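Local coordinates for TRAP solute Binding Protein (Uncultured marine bacterium, PDB 5I7I) that binds 3-hydroxybenzoate and probably delivers such aromatic acids to the membrane components of a TRAP transporter, at residues I149-K154 with N163-R168; V206-I211 with G276-A281; H224-G229 with I292-G297. All coordinates share one frame; numbering follows the deposited sequence. Where two conformers were deposited one is given.

Followed from the N terminus, the chain closes contact 1 first: a short loop without helix or strand joins strand 148-151 to strand 166-169. Contact 2 then opens on strand 204-207, and contact 3 opens on strand 223-227 before contact 2 has closed. The chain next runs through strand 237-243 of the five-stranded sheet and several helices; helix 264-287 closes contact 2 and the following strand, 291-295, closes contact 3. Contacts 2 and 3 therefore cross, while contact 1 precedes both. All three reach one six-stranded sheet, and contacts 1 and 2 also include residues that touch the ligand. Trp209 joins contacts 2 and 3, packing on His224 and Ile292.

Contact 1 (I149-K154 with N163-R168); sequences IHTKEK and NGMKMR. With 3HB (3-hydroxybenzoic acid), chain C.
Met167 and Ile149 meet at about a right angle, methyl against methyl, with Met167 CE 3.8 Å from Ile149 CG2. The same CE lies 3.5 Å from His150 O and also reaches the methyl of Thr151, so that one thioether end spans three successive residues of strand 148-151, its second neighbour in the sheet. It gets there by curling: CG stands anti to the carbonyl carbon (chi1 -64°), and two further bends at chi2 and chi3 bring CE over to that strand. Met165, in one of its two modelled conformers, curls in a similar way and sets CE 3.7 Å from Thr151 CG2, again nearly at right angles. Thr151 thus shows its methyl to both methionines, while its hydroxyl OG1 turns back within its own segment and donates to Lys154 O at 2.6 Å. That bond holds the bend leading out of the strand. The extended Lys154 passes loosely by Met165, and its NZ goes on to bond Asp161 O.

The two backbones are too far apart to pair; strand 204-207 runs between them, and His150 NE2 bonds its Val207 O, while ND1 pairs with His224 ND1. At the far end of the second segment, Arg168 meets the ligand carboxylate edge-on, C1' lying in the guanidinium plane. NH1 donates to O1' at 2.9 Å and NH2 to O2' at 2.7 Å, both bonds nearly straight (170° and 172°). The carbonyls of Val206 and Met188 hold NH1 and NH2 respectively as a second shell, which fixes the rotation of the guanidinium. A two-pronged arginine receiving the substrate carboxylate is the hallmark binding site of the family 7 (TRAP) solute-binding fold.

Contact 2 (V206-I211 with G276-A281); sequences VVPWEI and GFEVPA. With 3HB (3-hydroxybenzoic acid), chain C.
Glu278 OE1 is gripped by two groups: Trp209 N donates to it at 2.8 Å, on the syn side of the carboxylate, and Lys148 forms a salt bridge with the same oxygen. The second oxygen, OE2, takes the next amide along, Glu210 N at 2.9 Å, but this donor stands above the carboxylate plane and its bond is more bent (136°). One helix side chain therefore satisfies two consecutive main-chain N-H groups where the chain leaves strand 204-207. The Trp209 and Glu278 side chains cross at about a right angle, with ring and carboxylate planes 37° apart and Trp209 CD1 3.1 Å from Glu278 OE1, while Trp209 CB packs on Ala281. The Ala281 methyl fits closely against Trp209 O, 3.2 Å from it, and a water donates to Ala281 O and, weakly, to that same Trp209 carbonyl.

In family 7 solute-binding proteins the ligand lies between two alpha/beta domains, and here the turn after a sheet strand forms part of that pocket, held against helix 264-287. The helix is kinked at this place: Pro280 has no N-H to give to the turn before, and Val279 N goes to Gly276 O instead.

Glu210 links the packing to the ligand. Its CB rests on Phe277 CB at 3.5 Å; CG then sits between the backbone N and the carbonyl carbon (chi1 67°), and a bend at chi2 swings the carboxylate to the ligand hydroxyl. 3HB O3 donates to Glu210 OE1 at 2.6 Å, while Asn38 bonds OE2 and so steadies the rotation of the group. Pro208 CG abuts 3HB O3 at 3.1 Å, and Ile211 lays CB, CG1 and CD1 over a face of the aromatic ring.

Contact 3 (H224-G229 with I292-G297); sequences HTTVSG and IHSLSG
Ser228 and Leu295 finish the pairing of two parallel strands with a doubled bond: Leu295 O accepts from Ser228 N at 2.9 Å and from Ser228 OG at 2.7 Å. The hydroxyl reaches it because OG sits between the backbone N and the carbonyl carbon (chi1 66°), alongside its own amide. Before this, three backbone bonds run in regular parallel register: His293 N gives to His224 O, Thr226 N to His293 O, and Leu295 N to Thr226 O. CA-H...O contacts accompany them, as from Thr225 CA to His293 O at 3.1 Å.

Around this backbone the side chains form two distinct layers. On one face Thr225 and His293 lie side by side, with Thr225 OG1 near the plane of the imidazole at its edge. Thr225 CG2 instead meets Leu295 CG at 3.7 Å, the two side chains crossing at about a right angle, and Val227 packs more loosely on Leu295. On the other face Ile292 extends CD1 toward the neighbouring strand, 3.5 Å from His224 O, touching His224 CB as well. Thr226 turns its methyl to Ser294, CG2 lying 3.8 Å from OG.

Further out, Met303 of helix 297-320 covers Leu295, while Leu286 of helix 264-287 packs on Ile292. His224 is placed by its bond to His150, and Thr225 OG1 by a bond to Ile156 O. Strand 291-295 is one of the two edge strands of the six-stranded sheet within this chain, so within the sheet it pairs with one strand, 223-227, while helices pack on its side chains; the serine hydroxyl adds a side-chain bond exactly where the regular pairing ends.

Contact 1 (I149-K154 with N163-R168)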
loop_
_atom_site.group_PDB
_atom_site.type_symbol
_atom_site.label_atom_id
_atom_site.label_comp_id
_atom_site.label_asym_id
_atom_site.label_seq_id
_atom_site.Cartn_x
_atom_site.Cartn_y
_atom_site.Cartn_z
ATOM N N ILE A 149 12.404 5.413 5.114
ATOM C CA ILE A 149 12.687 5.191 6.530
ATOM C C ILE A 149 12.688 6.534 7.234
ATOM O O ILE A 149 13.420 7.444 6.836
ATOM C CB ILE A 149 14.046 4.487 6.705
ATOM C CG1 ILE A 149 14.033 3.121 6.039
ATOM C CG2 ILE A 149 14.411 4.355 8.164
ATOM C CD1 ILE A 149 15.406 2.501 5.854
ATOM N N HIS A 150 11.923 6.638 8.312
ATOM C CA HIS A 150 11.761 7.892 9.029
ATOM C C HIS A 150 12.081 7.690 10.499
ATOM O O HIS A 150 11.597 6.740 11.129
ATOM C CB HIS A 150 10.335 8.397 8.858
ATOM C CG HIS A 150 9.891 8.362 7.434
ATOM N ND1 HIS A 150 10.221 9.340 6.524
ATOM C CD2 HIS A 150 9.184 7.438 6.751
ATOM C CE1 HIS A 150 9.722 9.024 5.344
ATOM N NE2 HIS A 150 9.098 7.868 5.456
ATOM N N THR A 151 12.888 8.588 11.032
ATOM C CA THR A 151 13.243 8.612 12.437
ATOM C C THR A 151 13.133 10.042 12.952
ATOM O O THR A 151 13.126 11.006 12.184
ATOM C CB THR A 151 14.651 8.080 12.639
ATOM O OG1 THR A 151 15.512 8.785 11.753
ATOM C CG2 THR A 151 14.699 6.607 12.293
ATOM N N LYS A 152 13.072 10.185 14.269
ATOM C CA LYS A 152 12.897 11.509 14.844
ATOM C C LYS A 152 14.058 12.424 14.464
ATOM O O LYS A 152 13.845 13.555 14.002
ATOM C CB LYS A 152 12.713 11.401 16.365
ATOM C CG LYS A 152 11.380 10.755 16.766
ATOM C CD LYS A 152 11.189 10.772 18.264
ATOM C CE LYS A 152 9.836 10.219 18.634
ATOM N NZ LYS A 152 9.548 10.459 20.072
ATOM N N GLU A 153 15.293 11.954 14.648
ATOM C CA GLU A 153 16.460 12.795 14.394
ATOM C C GLU A 153 17.669 12.030 13.865
ATOM O O GLU A 153 18.535 12.629 13.217
ATOM C CB GLU A 153 16.860 13.554 15.665
ATOM C CG GLU A 153 17.184 12.648 16.850
ATOM C CD GLU A 153 17.477 13.424 18.128
ATOM O OE1 GLU A 153 17.516 14.673 18.073
ATOM O OE2 GLU A 153 17.664 12.784 19.189
ATOM N N LYS A 154 17.766 10.730 14.135
ATOM C CA LYS A 154 18.984 9.987 13.825
ATOM C C LYS A 154 19.008 9.631 12.344
ATOM O O LYS A 154 18.081 8.998 11.832
ATOM C CB LYS A 154 19.040 8.715 14.661
ATOM C CG LYS A 154 20.278 7.877 14.425
ATOM C CD LYS A 154 20.233 6.615 15.279
ATOM C CE LYS A 154 21.473 5.774 15.098
ATOM N NZ LYS A 154 21.259 4.459 15.773
ATOM N N ASN A 163 19.793 -0.633 14.722
ATOM C CA ASN A 163 19.866 -1.490 15.900
ATOM C C ASN A 163 19.262 -0.797 17.108
ATOM O O ASN A 163 19.603 0.347 17.438
ATOM C CB ASN A 163 21.317 -1.865 16.189
ATOM C CG ASN A 163 21.911 -2.787 15.130
ATOM O OD1 ASN A 163 21.188 -3.417 14.349
ATOM N ND2 ASN A 163 23.234 -2.855 15.086
ATOM N N GLY A 164 18.358 -1.503 17.778
ATOM C CA GLY A 164 17.721 -1.001 18.973
ATOM C C GLY A 164 16.563 -0.059 18.722
ATOM O O GLY A 164 15.867 0.303 19.671
ATOM N N MET A 165 16.342 0.365 17.476
ATOM C CA MET A 165 15.302 1.331 17.149
ATOM C C MET A 165 13.978 0.609 16.957
ATOM O O MET A 165 13.901 -0.371 16.213
ATOM C CB MET A 165 15.661 2.070 15.862
ATOM C CG MET A 165 16.955 2.855 15.949
ATOM S SD MET A 165 16.797 4.425 16.827
ATOM C CE MET A 165 15.985 5.431 15.593
ATOM N N LYS A 166 12.940 1.094 17.628
ATOM C CA LYS A 166 11.608 0.522 17.486
ATOM C C LYS A 166 10.967 1.177 16.274
ATOM O O LYS A 166 10.664 2.372 16.298
ATOM C CB LYS A 166 10.786 0.745 18.748
ATOM C CG LYS A 166 11.350 -0.050 19.926
ATOM C CD LYS A 166 10.639 0.208 21.226
ATOM C CE LYS A 166 10.786 1.636 21.620
ATOM N NZ LYS A 166 10.335 1.875 23.005
ATOM N N MET A 167 10.759 0.396 15.222
ATOM C CA MET A 167 10.380 0.921 13.916
ATOM C C MET A 167 9.050 0.327 13.492
ATOM O O MET A 167 8.907 -0.895 13.417
ATOM C CB MET A 167 11.464 0.611 12.884
ATOM C CG MET A 167 12.776 1.303 13.208
ATOM S SD MET A 167 12.675 3.123 13.106
ATOM C CE MET A 167 12.562 3.379 11.344
ATOM N N ARG A 168 8.087 1.193 13.215
ATOM C CA ARG A 168 6.777 0.748 12.751
ATOM C C ARG A 168 6.821 0.302 11.290
ATOM O O ARG A 168 7.436 0.955 10.438
ATOM C CB ARG A 168 5.750 1.869 12.892
ATOM C CG ARG A 168 4.385 1.573 12.293
ATOM C CD ARG A 168 4.235 1.987 10.835
ATOM N NE ARG A 168 2.889 1.676 10.374
ATOM C CZ ARG A 168 2.452 1.818 9.123
ATOM N NH1 ARG A 168 3.244 2.270 8.170
ATOM N NH2 ARG A 168 1.194 1.515 8.834
HETATM C "C1'" 3HB C . 0.736 2.410 5.552
HETATM O "O1'" 3HB C . 1.993 2.372 5.602
HETATM O "O2'" 3HB C . 0.051 1.761 6.384
HETATM C C1 3HB C . 0.029 3.292 4.532
HETATM C C2 3HB C . 0.773 3.886 3.515
HETATM C C3 3HB C . 0.155 4.691 2.590
HETATM C C4 3HB C . -1.189 4.939 2.678
HETATM C C5 3HB C . -1.937 4.345 3.691
HETATM C C6 3HB C . -1.333 3.525 4.623
HETATM O O3 3HB C . 0.908 5.265 1.591
#

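Contact 2 (V206-I211 with G276-A281)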
loop_
_atom_site.group_PDB
_atom_site.type_symbol
_atom_site.label_atom_id
_atom_site.label_comp_id
_atom_site.label_asym_id
_atom_site.label_seq_id
_atom_site.Cartn_x
_atom_site.Cartn_y
_atom_site.Cartn_z
ATOM N N VAL A 206 8.433 3.087 8.694
ATOM C CA VAL A 206 8.452 3.147 7.240
ATOM C C VAL A 206 7.072 3.536 6.731
ATOM O O VAL A 206 6.047 3.044 7.226
ATOM C CB VAL A 206 8.977 1.868 6.562
ATOM C CG1 VAL A 206 10.436 1.697 6.831
ATOM C CG2 VAL A 206 8.185 0.667 6.972
ATOM N N VAL A 207 7.065 4.476 5.788
ATOM C CA VAL A 207 5.919 4.878 4.975
ATOM C C VAL A 207 6.482 5.574 3.751
ATOM O O VAL A 207 7.589 6.126 3.803
ATOM C CB VAL A 207 4.979 5.885 5.671
ATOM C CG1 VAL A 207 3.965 5.194 6.559
ATOM C CG2 VAL A 207 5.746 6.926 6.472
ATOM N N PRO A 208 5.743 5.634 2.657
ATOM C CA PRO A 208 6.093 6.567 1.590
ATOM C C PRO A 208 5.836 7.991 2.061
ATOM O O PRO A 208 5.213 8.231 3.091
ATOM C CB PRO A 208 5.149 6.171 0.454
ATOM C CG PRO A 208 3.918 5.708 1.191
ATOM C CD PRO A 208 4.406 5.035 2.448
ATOM N N TRP A 209 6.322 8.960 1.294
ATOM C CA TRP A 209 6.085 10.354 1.667
ATOM C C TRP A 209 4.597 10.685 1.687
ATOM O O TRP A 209 4.159 11.490 2.508
ATOM C CB TRP A 209 6.767 11.289 0.683
ATOM C CG TRP A 209 8.247 11.268 0.590
ATOM C CD1 TRP A 209 8.988 10.882 -0.494
ATOM C CD2 TRP A 209 9.185 11.725 1.570
ATOM N NE1 TRP A 209 10.319 11.060 -0.246
ATOM C CE2 TRP A 209 10.470 11.581 1.011
ATOM C CE3 TRP A 209 9.067 12.262 2.853
ATOM C CZ2 TRP A 209 11.620 11.946 1.693
ATOM C CZ3 TRP A 209 10.205 12.629 3.519
ATOM C CH2 TRP A 209 11.473 12.472 2.938
ATOM N N GLU A 210 3.814 10.121 0.753
ATOM C CA GLU A 210 2.511 10.702 0.411
ATOM C C GLU A 210 1.542 10.684 1.573
ATOM O O GLU A 210 0.676 11.561 1.658
ATOM C CB GLU A 210 1.896 9.965 -0.787
ATOM C CG GLU A 210 1.487 8.511 -0.515
ATOM C CD GLU A 210 0.044 8.334 -0.075
ATOM O OE1 GLU A 210 -0.320 7.192 0.303
ATOM O OE2 GLU A 210 -0.742 9.312 -0.108
ATOM N N ILE A 211 1.650 9.688 2.459
ATOM C CA ILE A 211 0.711 9.536 3.575
ATOM C C ILE A 211 1.084 10.426 4.748
ATOM O O ILE A 211 0.263 10.635 5.644
ATOM C CB ILE A 211 0.595 8.039 3.977
ATOM C CG1 ILE A 211 -0.592 7.786 4.914
ATOM C CG2 ILE A 211 1.886 7.542 4.590
ATOM C CD1 ILE A 211 -1.944 8.140 4.326
ATOM N N GLY A 276 3.107 10.454 -8.260
ATOM C CA GLY A 276 3.018 11.900 -8.173
ATOM C C GLY A 276 2.796 12.400 -6.761
ATOM O O GLY A 276 3.246 13.499 -6.400
ATOM N N PHE A 277 2.048 11.644 -5.950
ATOM C CA PHE A 277 1.740 12.121 -4.610
ATOM C C PHE A 277 2.993 12.266 -3.754
ATOM O O PHE A 277 2.990 13.043 -2.784
ATOM C CB PHE A 277 0.801 11.166 -3.878
ATOM C CG PHE A 277 -0.591 11.012 -4.466
ATOM C CD1 PHE A 277 -1.241 12.013 -5.173
ATOM C CD2 PHE A 277 -1.265 9.827 -4.245
ATOM C CE1 PHE A 277 -2.525 11.808 -5.654
ATOM C CE2 PHE A 277 -2.525 9.624 -4.727
ATOM C CZ PHE A 277 -3.167 10.617 -5.430
ATOM N N GLU A 278 4.061 11.533 -4.069
ATOM C CA GLU A 278 5.292 11.682 -3.296
ATOM C C GLU A 278 5.856 13.091 -3.387
ATOM O O GLU A 278 6.515 13.545 -2.446
ATOM C CB GLU A 278 6.376 10.706 -3.771
ATOM C CG GLU A 278 6.082 9.254 -3.580
ATOM C CD GLU A 278 5.937 8.890 -2.123
ATOM O OE1 GLU A 278 6.974 8.707 -1.440
ATOM O OE2 GLU A 278 4.787 8.818 -1.643
ATOM N N VAL A 279 5.678 13.769 -4.523
ATOM C CA VAL A 279 6.409 15.002 -4.811
ATOM C C VAL A 279 6.017 16.120 -3.848
ATOM O O VAL A 279 6.902 16.678 -3.182
ATOM C CB VAL A 279 6.248 15.402 -6.286
ATOM C CG1 VAL A 279 6.957 16.724 -6.558
ATOM C CG2 VAL A 279 6.787 14.301 -7.181
ATOM N N PRO A 280 4.738 16.474 -3.704
ATOM C CA PRO A 280 4.421 17.578 -2.791
ATOM C C PRO A 280 4.667 17.195 -1.353
ATOM O O PRO A 280 5.007 18.057 -0.543
ATOM C CB PRO A 280 2.938 17.868 -3.068
ATOM C CG PRO A 280 2.415 16.623 -3.735
ATOM C CD PRO A 280 3.565 16.057 -4.488
ATOM N N ALA A 281 4.509 15.913 -1.022
ATOM C CA ALA A 281 4.687 15.470 0.355
ATOM C C ALA A 281 6.150 15.522 0.754
ATOM O O ALA A 281 6.480 15.937 1.869
ATOM C CB ALA A 281 4.133 14.054 0.521
HETATM C "C1'" 3HB C . 0.736 2.410 5.552
HETATM O "O1'" 3HB C . 1.993 2.372 5.602
HETATM O "O2'" 3HB C . 0.051 1.761 6.384
HETATM C C1 3HB C . 0.029 3.292 4.532
HETATM C C2 3HB C . 0.773 3.886 3.515
HETATM C C3 3HB C . 0.155 4.691 2.590
HETATM C C4 3HB C . -1.189 4.939 2.678
HETATM C C5 3HB C . -1.937 4.345 3.691
HETATM C C6 3HB C . -1.333 3.525 4.623
HETATM O O3 3HB C . 0.908 5.265 1.591
HETATM O O HOH W 1 6.054 14.027 3.798
#

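Contact 3 (H224-G229 with I292-G297)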
loop_
_atom_site.group_PDB
_atom_site.type_symbol
_atom_site.label_atom_id
_atom_site.label_comp_id
_atom_site.label_asym_id
_atom_site.label_seq_id
_atom_site.Cartn_x
_atom_site.Cartn_y
_atom_site.Cartn_z
ATOM N N HIS A 224 15.101 11.245 7.261
ATOM C CA HIS A 224 14.460 10.419 6.257
ATOM C C HIS A 224 15.523 9.790 5.377
ATOM O O HIS A 224 16.450 10.471 4.930
ATOM C CB HIS A 224 13.511 11.268 5.412
ATOM C CG HIS A 224 12.643 12.167 6.227
ATOM N ND1 HIS A 224 11.544 11.710 6.909
ATOM C CD2 HIS A 224 12.727 13.487 6.500
ATOM C CE1 HIS A 224 10.984 12.706 7.571
ATOM N NE2 HIS A 224 11.684 13.799 7.342
ATOM N N THR A 225 15.387 8.486 5.149
ATOM C CA THR A 225 16.314 7.740 4.313
ATOM C C THR A 225 15.558 7.009 3.222
ATOM O O THR A 225 14.526 6.381 3.474
ATOM C CB THR A 225 17.172 6.780 5.143
ATOM O OG1 THR A 225 18.187 7.543 5.784
ATOM C CG2 THR A 225 17.848 5.710 4.288
ATOM N N THR A 226 16.074 7.101 2.018
ATOM C CA THR A 226 15.586 6.350 0.885
ATOM C C THR A 226 16.737 5.519 0.330
ATOM O O THR A 226 17.825 5.476 0.904
ATOM C CB THR A 226 14.950 7.279 -0.150
ATOM O OG1 THR A 226 14.241 6.472 -1.090
ATOM C CG2 THR A 226 16.003 8.111 -0.883
ATOM N N VAL A 227 16.500 4.857 -0.791
ATOM C CA VAL A 227 17.558 4.095 -1.439
ATOM C C VAL A 227 17.715 4.578 -2.867
ATOM O O VAL A 227 16.740 4.944 -3.534
ATOM C CB VAL A 227 17.359 2.568 -1.390
ATOM C CG1 VAL A 227 17.305 2.078 0.046
ATOM C CG2 VAL A 227 16.106 2.177 -2.125
ATOM N N SER A 228 18.959 4.609 -3.309
ATOM C CA SER A 228 19.274 4.928 -4.687
ATOM C C SER A 228 19.048 3.699 -5.559
ATOM O O SER A 228 18.823 2.591 -5.072
ATOM C CB SER A 228 20.718 5.392 -4.807
ATOM O OG SER A 228 21.622 4.342 -4.506
ATOM N N GLY A 229 19.109 3.904 -6.868
ATOM C CA GLY A 229 18.909 2.814 -7.790
ATOM C C GLY A 229 17.461 2.644 -8.182
ATOM O O GLY A 229 16.596 3.467 -7.904
ATOM N N ILE A 292 17.148 14.233 3.912
ATOM C CA ILE A 292 16.869 13.071 3.086
ATOM C C ILE A 292 18.196 12.505 2.625
ATOM O O ILE A 292 18.990 13.205 1.973
ATOM C CB ILE A 292 15.909 13.384 1.917
ATOM C CG1 ILE A 292 15.718 12.152 1.024
ATOM C CG2 ILE A 292 16.392 14.531 1.070
ATOM C CD1 ILE A 292 15.129 10.985 1.721
ATOM N N HIS A 293 18.452 11.264 3.002
ATOM C CA HIS A 293 19.693 10.567 2.731
ATOM C C HIS A 293 19.359 9.364 1.861
ATOM O O HIS A 293 18.394 8.649 2.130
ATOM C CB HIS A 293 20.310 10.098 4.046
ATOM C CG HIS A 293 21.634 9.413 3.896
ATOM N ND1 HIS A 293 22.735 10.029 3.351
ATOM C CD2 HIS A 293 22.033 8.162 4.239
ATOM C CE1 HIS A 293 23.756 9.185 3.354
ATOM N NE2 HIS A 293 23.356 8.043 3.885
ATOM N N SER A 294 20.170 9.112 0.847
ATOM C CA SER A 294 19.899 8.054 -0.117
ATOM C C SER A 294 21.016 7.015 -0.054
ATOM O O SER A 294 22.171 7.312 -0.379
ATOM C CB SER A 294 19.776 8.648 -1.516
ATOM O OG SER A 294 19.394 7.635 -2.429
ATOM N N LEU A 295 20.685 5.802 0.377
ATOM C CA LEU A 295 21.682 4.753 0.505
ATOM C C LEU A 295 22.186 4.293 -0.852
ATOM O O LEU A 295 21.423 4.138 -1.814
ATOM C CB LEU A 295 21.089 3.549 1.227
ATOM C CG LEU A 295 20.494 3.835 2.603
ATOM C CD1 LEU A 295 20.041 2.526 3.226
ATOM C CD2 LEU A 295 21.496 4.519 3.499
ATOM N N SER A 296 23.491 4.073 -0.925
ATOM C CA SER A 296 24.129 3.532 -2.110
ATOM C C SER A 296 25.292 2.658 -1.658
ATOM O O SER A 296 25.521 2.459 -0.460
ATOM C CB SER A 296 24.622 4.663 -3.023
ATOM O OG SER A 296 25.744 5.313 -2.454
ATOM N N GLY A 297 26.017 2.121 -2.635
ATOM C CA GLY A 297 27.272 1.441 -2.347
ATOM C C GLY A 297 27.142 0.338 -1.315
ATOM O O GLY A 297 26.204 -0.461 -1.329
#